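Local coordinates for protein aminopeptidase C (Lactobacillus rhamnosus, PDB 4K7C) that probably acts as a papain-like cysteine aminopeptidase, removing residues from the N-terminal end of peptides, at residues 141-146 against 289-294; 264-269 against 293-298. One frame throughout, in Å; residues are numbered along the deposited sequence. Where two conformers were deposited one is given.

Strand 293-295 ties the two contacts together, for both end on it and share H293 and L294. Both are buried, but contact 1 lies nearer the centre of the chain, its own centre about 11 Å away against about 17 Å for contact 2. Contact 1 sets the first turn of helix 142-152 against the loop entering the strand, and it works through side chains: a carboxylate and a water hold the backbone of R292, with aliphatic packing around them. Contact 2 takes the strand's other end, where parallel backbone pairing with 264-269 soon gives way to asparagine amides standing in for peptide groups as the chain turns toward helix 298-310.

Contact 1: residues 141-146 against 289-294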
loop_
_atom_site.group_PDB
_atom_site.type_symbol
_atom_site.label_atom_id
_atom_site.label_comp_id
_atom_site.label_asym_id
_atom_site.label_seq_id
_atom_site.Cartn_x
_atom_site.Cartn_y
_atom_site.Cartn_z
ATOM N N GLN A 141 -19.266 -31.910 9.883
ATOM C CA GLN A 141 -20.316 -31.744 10.855
ATOM C C GLN A 141 -19.783 -32.183 12.233
ATOM O O GLN A 141 -18.740 -32.865 12.326
ATOM C CB GLN A 141 -21.555 -32.570 10.399
ATOM C CG GLN A 141 -21.985 -32.313 8.970
ATOM C CD GLN A 141 -23.426 -32.703 8.654
ATOM O OE1 GLN A 141 -24.211 -33.022 9.545
ATOM N NE2 GLN A 141 -23.785 -32.647 7.394
ATOM N N TRP A 142 -20.503 -31.796 13.287
ATOM C CA TRP A 142 -20.093 -31.980 14.677
ATOM C C TRP A 142 -19.693 -33.443 14.980
ATOM O O TRP A 142 -18.632 -33.682 15.523
ATOM C CB TRP A 142 -21.223 -31.565 15.632
ATOM C CG TRP A 142 -20.865 -31.938 17.029
ATOM C CD1 TRP A 142 -21.150 -33.123 17.672
ATOM C CD2 TRP A 142 -20.062 -31.184 17.955
ATOM N NE1 TRP A 142 -20.580 -33.142 18.913
ATOM C CE2 TRP A 142 -19.920 -31.963 19.125
ATOM C CE3 TRP A 142 -19.477 -29.922 17.924
ATOM C CZ2 TRP A 142 -19.205 -31.504 20.257
ATOM C CZ3 TRP A 142 -18.814 -29.460 19.051
ATOM C CH2 TRP A 142 -18.649 -30.262 20.198
ATOM N N ASP A 143 -20.491 -34.406 14.543
ATOM C CA ASP A 143 -20.242 -35.812 14.908
ATOM C C ASP A 143 -18.967 -36.329 14.248
ATOM O O ASP A 143 -18.286 -37.191 14.807
ATOM C CB ASP A 143 -21.432 -36.674 14.512
ATOM C CG ASP A 143 -22.731 -36.325 15.275
ATOM O OD1 ASP A 143 -22.706 -36.018 16.490
ATOM O OD2 ASP A 143 -23.808 -36.343 14.603
HETATM N N MSE A 144 -18.653 -35.795 13.067
HETATM C CA MSE A 144 -17.359 -36.084 12.408
HETATM C C MSE A 144 -16.181 -35.487 13.127
HETATM O O MSE A 144 -15.103 -36.076 13.178
HETATM C CB MSE A 144 -17.450 -35.549 10.963
HETATM C CG MSE A 144 -18.398 -36.397 10.136
HETATM SE SE MSE A 144 -18.944 -35.466 8.475
HETATM C CE MSE A 144 -17.236 -35.350 7.519
ATOM N N LEU A 145 -16.333 -34.327 13.770
ATOM C CA LEU A 145 -15.213 -33.794 14.532
ATOM C C LEU A 145 -15.036 -34.649 15.799
ATOM O O LEU A 145 -13.895 -34.997 16.183
ATOM C CB LEU A 145 -15.531 -32.348 14.893
ATOM C CG LEU A 145 -14.421 -31.451 15.453
ATOM C CD1 LEU A 145 -14.218 -31.689 16.942
ATOM C CD2 LEU A 145 -13.163 -31.651 14.618
ATOM N N SER A 146 -16.137 -34.958 16.488
ATOM C CA SER A 146 -16.053 -35.887 17.614
ATOM C C SER A 146 -15.364 -37.181 17.291
ATOM O O SER A 146 -14.500 -37.627 18.071
ATOM C CB SER A 146 -17.429 -36.174 18.212
ATOM O OG SER A 146 -17.773 -35.048 18.876
ATOM N N ARG A 289 -18.004 -43.150 15.097
ATOM C CA ARG A 289 -19.397 -42.814 15.243
ATOM C C ARG A 289 -19.982 -42.134 13.986
ATOM O O ARG A 289 -19.262 -41.413 13.263
ATOM C CB ARG A 289 -19.563 -41.931 16.469
ATOM C CG ARG A 289 -18.994 -40.510 16.284
ATOM C CD ARG A 289 -19.605 -39.500 17.255
ATOM N NE ARG A 289 -19.262 -39.822 18.652
ATOM C CZ ARG A 289 -20.144 -40.270 19.573
ATOM N NH1 ARG A 289 -19.718 -40.528 20.813
ATOM N NH2 ARG A 289 -21.455 -40.416 19.275
ATOM N N GLU A 290 -21.268 -42.372 13.741
ATOM C CA GLU A 290 -21.936 -41.798 12.572
ATOM C C GLU A 290 -22.633 -40.513 12.913
ATOM O O GLU A 290 -22.813 -40.187 14.033
ATOM C CB GLU A 290 -22.976 -42.781 12.001
ATOM C CG GLU A 290 -22.388 -44.086 11.463
ATOM C CD GLU A 290 -23.466 -45.065 11.018
ATOM O OE1 GLU A 290 -24.688 -44.787 11.198
ATOM O OE2 GLU A 290 -23.082 -46.112 10.460
ATOM N N VAL A 291 -23.036 -39.783 11.883
ATOM C CA VAL A 291 -23.848 -38.559 12.032
ATOM C C VAL A 291 -25.254 -38.964 12.512
ATOM O O VAL A 291 -25.892 -39.870 11.926
ATOM C CB VAL A 291 -23.872 -37.781 10.664
ATOM C CG1 VAL A 291 -24.889 -36.609 10.639
ATOM C CG2 VAL A 291 -22.467 -37.285 10.303
ATOM N N ARG A 292 -25.700 -38.274 13.558
ATOM C CA ARG A 292 -27.088 -38.369 14.100
ATOM C C ARG A 292 -27.668 -36.994 14.448
ATOM O O ARG A 292 -27.133 -36.292 15.311
ATOM C CB ARG A 292 -27.028 -39.236 15.390
ATOM C CG ARG A 292 -26.811 -40.741 15.180
ATOM C CD ARG A 292 -27.867 -41.485 14.358
ATOM N NE ARG A 292 -27.520 -42.902 14.269
ATOM C CZ ARG A 292 -26.770 -43.483 13.352
ATOM N NH1 ARG A 292 -26.292 -42.806 12.331
ATOM N NH2 ARG A 292 -26.526 -44.814 13.438
ATOM N N HIS A 293 -28.692 -36.546 13.703
ATOM C CA HIS A 293 -29.334 -35.313 13.938
ATOM C C HIS A 293 -30.742 -35.583 14.494
ATOM O O HIS A 293 -31.493 -36.366 13.900
ATOM C CB HIS A 293 -29.517 -34.545 12.609
ATOM C CG HIS A 293 -28.261 -34.152 11.920
ATOM N ND1 HIS A 293 -27.293 -33.390 12.536
ATOM C CD2 HIS A 293 -27.878 -34.289 10.632
ATOM C CE1 HIS A 293 -26.313 -33.159 11.671
ATOM N NE2 HIS A 293 -26.636 -33.708 10.515
ATOM N N LEU A 294 -31.078 -34.897 15.551
ATOM C CA LEU A 294 -32.423 -34.851 16.134
ATOM C C LEU A 294 -33.134 -33.574 15.639
ATOM O O LEU A 294 -32.737 -32.441 15.999
ATOM C CB LEU A 294 -32.327 -34.838 17.654
ATOM C CG LEU A 294 -33.537 -34.660 18.523
ATOM C CD1 LEU A 294 -34.426 -35.855 18.248
ATOM C CD2 LEU A 294 -33.154 -34.547 19.965
HETATM O O HOH W 1 -25.199 -36.078 17.364
#
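D143 OD2 accepts the backbone N-H of R292, 2.9 Å away at N, in a nearly straight bond (171°) whose donor stands above the carboxylate plane. This bond fastens the start of helix 142-152, in a papain-like fold, to the loop entering strand 293-295. The second oxygen is engaged as well: D143 OD1 receives a hydrogen bond from a water at 2.6 Å that also donates to R292 O, which lets one short acid serve both backbone polar groups of R292. With CG anti to its own carbonyl carbon (chi1 -64°), D143 aims its carboxylate from the helix at the loop.

Apolar surfaces fill in beside it. M144, a methionine carrying selenium in this crystal, lays its unbranched CG 4.2 Å from V291 CG2, both residues being buried. R289 contributes its aliphatic part, CD lying 3.6 Å from D143 O and next to S146 CB, while its guanidinium goes on to salt bridges with E150 and D258. H293, anchored through ND1 to S262, presents its ring edge to Q141. That link is weak and doubtful, since Q141 has a second conformer; in the one described, its NE2 bonds M442 O. R292 turns its own guanidinium away from the helix, where NH1 and NH2 both grip E290 OE1 end-on and NH1 also donates to V291 O at 3.0 Å.

Contact 2: residues 264-269 against 293-298; sequences INAPTA and HLNLDI
I264 and N295 form a parallel beta bridge in this papain-like fold, joining the end of strand 260-264 to strand 293-295. I264 N donates to L294 O at 2.8 Å, and I264 O accepts from L296 N at 3.0 Å, so the peptide groups flanking N295 are both used by one residue. Past I264 regular pairing stops, and asparagine side chains carry it on. The N295 amide behaves like one more peptide unit: OD1 accepts from A266 N at 2.9 Å, with the donor tilted only 16° from the carbonyl plane, and ND2 donates to A266 O at 3.1 Å from above that carbonyl's plane. This amide reaches A266 because chi1 (-157°) swings CG away from the backbone N. With an alanine at N295, both backbone groups of A266 would probably lose these mates, and the turn at P267 would be less firmly tied to the strand.

N265 answers in the reverse direction, its ND2 donating to L296 O at 2.8 Å, in the carbonyl plane and on a lone pair. Asparagine suits both places because its short amide offers a donor and an acceptor, and in N265 the acceptor OD1 is taken by K351.

The I264 side chain packs beside these bonds, CG1 lying against the N295 amide oxygen and CG2 over a face of the H293 ring, a CH-pi contact 3.9 Å from its centroid. Farther out, D297 is the N-cap residue of helix 298-310, its OD1 bonded to the T300 hydroxyl in the conformer described. At that same helix start, I298 CD1 packs 3.7 Å from N265 OD1, and a water accepts from both N265 ND2 and I298 N.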
loop_
_atom_site.group_PDB
_atom_site.type_symbol
_atom_site.label_atom_id
_atom_site.label_comp_id
_atom_site.label_asym_id
_atom_site.label_seq_id
_atom_site.Cartn_x
_atom_site.Cartn_y
_atom_site.Cartn_z
ATOM N N ILE A 264 -31.168 -30.438 14.801
ATOM C CA ILE A 264 -31.437 -29.652 13.566
ATOM C C ILE A 264 -32.821 -29.084 13.621
ATOM O O ILE A 264 -33.641 -29.524 14.439
ATOM C CB ILE A 264 -31.203 -30.453 12.275
ATOM C CG1 ILE A 264 -32.137 -31.666 12.120
ATOM C CG2 ILE A 264 -29.760 -30.831 12.189
ATOM C CD1 ILE A 264 -32.060 -32.436 10.814
ATOM N N ASN A 265 -33.083 -28.082 12.753
ATOM C CA ASN A 265 -34.419 -27.565 12.534
ATOM C C ASN A 265 -34.578 -27.492 11.032
ATOM O O ASN A 265 -34.130 -26.514 10.398
ATOM C CB ASN A 265 -34.606 -26.195 13.141
ATOM C CG ASN A 265 -35.932 -25.622 12.827
ATOM O OD1 ASN A 265 -36.057 -24.567 12.210
ATOM N ND2 ASN A 265 -36.995 -26.329 13.281
ATOM N N ALA A 266 -35.150 -28.541 10.459
ATOM C CA ALA A 266 -35.360 -28.647 9.060
ATOM C C ALA A 266 -36.889 -28.930 8.865
ATOM O O ALA A 266 -37.345 -30.084 9.004
ATOM C CB ALA A 266 -34.497 -29.711 8.534
ATOM N N PRO A 267 -37.684 -27.877 8.675
ATOM C CA PRO A 267 -39.125 -27.986 8.806
ATOM C C PRO A 267 -39.808 -28.481 7.513
ATOM O O PRO A 267 -40.777 -27.902 7.039
ATOM C CB PRO A 267 -39.544 -26.581 9.149
ATOM C CG PRO A 267 -38.522 -25.711 8.423
ATOM C CD PRO A 267 -37.233 -26.454 8.661
ATOM N N THR A 268 -39.305 -29.543 6.977
ATOM C CA THR A 268 -39.775 -30.049 5.699
ATOM C C THR A 268 -40.607 -31.292 5.931
ATOM O O THR A 268 -40.560 -31.921 7.005
ATOM C CB THR A 268 -38.619 -30.281 4.729
ATOM O OG1 THR A 268 -37.627 -31.114 5.311
ATOM C CG2 THR A 268 -38.007 -28.912 4.281
ATOM N N ALA A 269 -41.423 -31.617 4.941
ATOM C CA ALA A 269 -42.415 -32.705 5.135
ATOM C C ALA A 269 -41.776 -34.094 5.330
ATOM O O ALA A 269 -42.354 -34.948 6.002
ATOM C CB ALA A 269 -43.374 -32.717 3.965
ATOM N N HIS A 293 -28.692 -36.546 13.703
ATOM C CA HIS A 293 -29.334 -35.313 13.938
ATOM C C HIS A 293 -30.742 -35.583 14.494
ATOM O O HIS A 293 -31.493 -36.366 13.900
ATOM C CB HIS A 293 -29.517 -34.545 12.609
ATOM C CG HIS A 293 -28.261 -34.152 11.920
ATOM N ND1 HIS A 293 -27.293 -33.390 12.536
ATOM C CD2 HIS A 293 -27.878 -34.289 10.632
ATOM C CE1 HIS A 293 -26.313 -33.159 11.671
ATOM N NE2 HIS A 293 -26.636 -33.708 10.515
ATOM N N LEU A 294 -31.078 -34.897 15.551
ATOM C CA LEU A 294 -32.423 -34.851 16.134
ATOM C C LEU A 294 -33.134 -33.574 15.639
ATOM O O LEU A 294 -32.737 -32.441 15.999
ATOM C CB LEU A 294 -32.327 -34.838 17.654
ATOM C CG LEU A 294 -33.537 -34.660 18.523
ATOM C CD1 LEU A 294 -34.426 -35.855 18.248
ATOM C CD2 LEU A 294 -33.154 -34.547 19.965
ATOM N N ASN A 295 -34.174 -33.769 14.832
ATOM C CA ASN A 295 -34.951 -32.662 14.326
ATOM C C ASN A 295 -35.993 -32.204 15.298
ATOM O O ASN A 295 -36.826 -33.013 15.746
ATOM C CB ASN A 295 -35.646 -33.073 13.047
ATOM C CG ASN A 295 -35.995 -31.870 12.192
ATOM O OD1 ASN A 295 -35.390 -30.789 12.329
ATOM N ND2 ASN A 295 -36.960 -32.020 11.344
ATOM N N LEU A 296 -35.959 -30.917 15.652
ATOM C CA LEU A 296 -36.903 -30.301 16.562
ATOM C C LEU A 296 -37.411 -28.984 15.988
ATOM O O LEU A 296 -36.705 -28.319 15.195
ATOM C CB LEU A 296 -36.226 -30.003 17.882
ATOM C CG LEU A 296 -35.670 -31.227 18.623
ATOM C CD1 LEU A 296 -34.970 -30.739 19.858
ATOM C CD2 LEU A 296 -36.820 -32.198 19.004
ATOM N N ASP A 297 -38.601 -28.599 16.440
ATOM C CA ASP A 297 -39.192 -27.305 16.104
ATOM C C ASP A 297 -38.303 -26.164 16.612
ATOM O O ASP A 297 -37.555 -26.313 17.575
ATOM C CB ASP A 297 -40.581 -27.175 16.722
ATOM C CG ASP A 297 -40.528 -27.017 18.194
ATOM O OD1 ASP A 297 -40.285 -28.028 18.873
ATOM O OD2 ASP A 297 -40.723 -25.890 18.680
ATOM N N ILE A 298 -38.436 -25.016 15.989
ATOM C CA ILE A 298 -37.526 -23.880 16.221
ATOM C C ILE A 298 -37.677 -23.326 17.597
ATOM O O ILE A 298 -36.688 -22.989 18.170
ATOM C CB ILE A 298 -37.677 -22.752 15.124
ATOM C CG1 ILE A 298 -36.527 -21.713 15.162
ATOM C CG2 ILE A 298 -39.016 -22.049 15.281
ATOM C CD1 ILE A 298 -35.157 -22.370 14.994
HETATM O O HOH W 2 -39.889 -25.261 13.501
#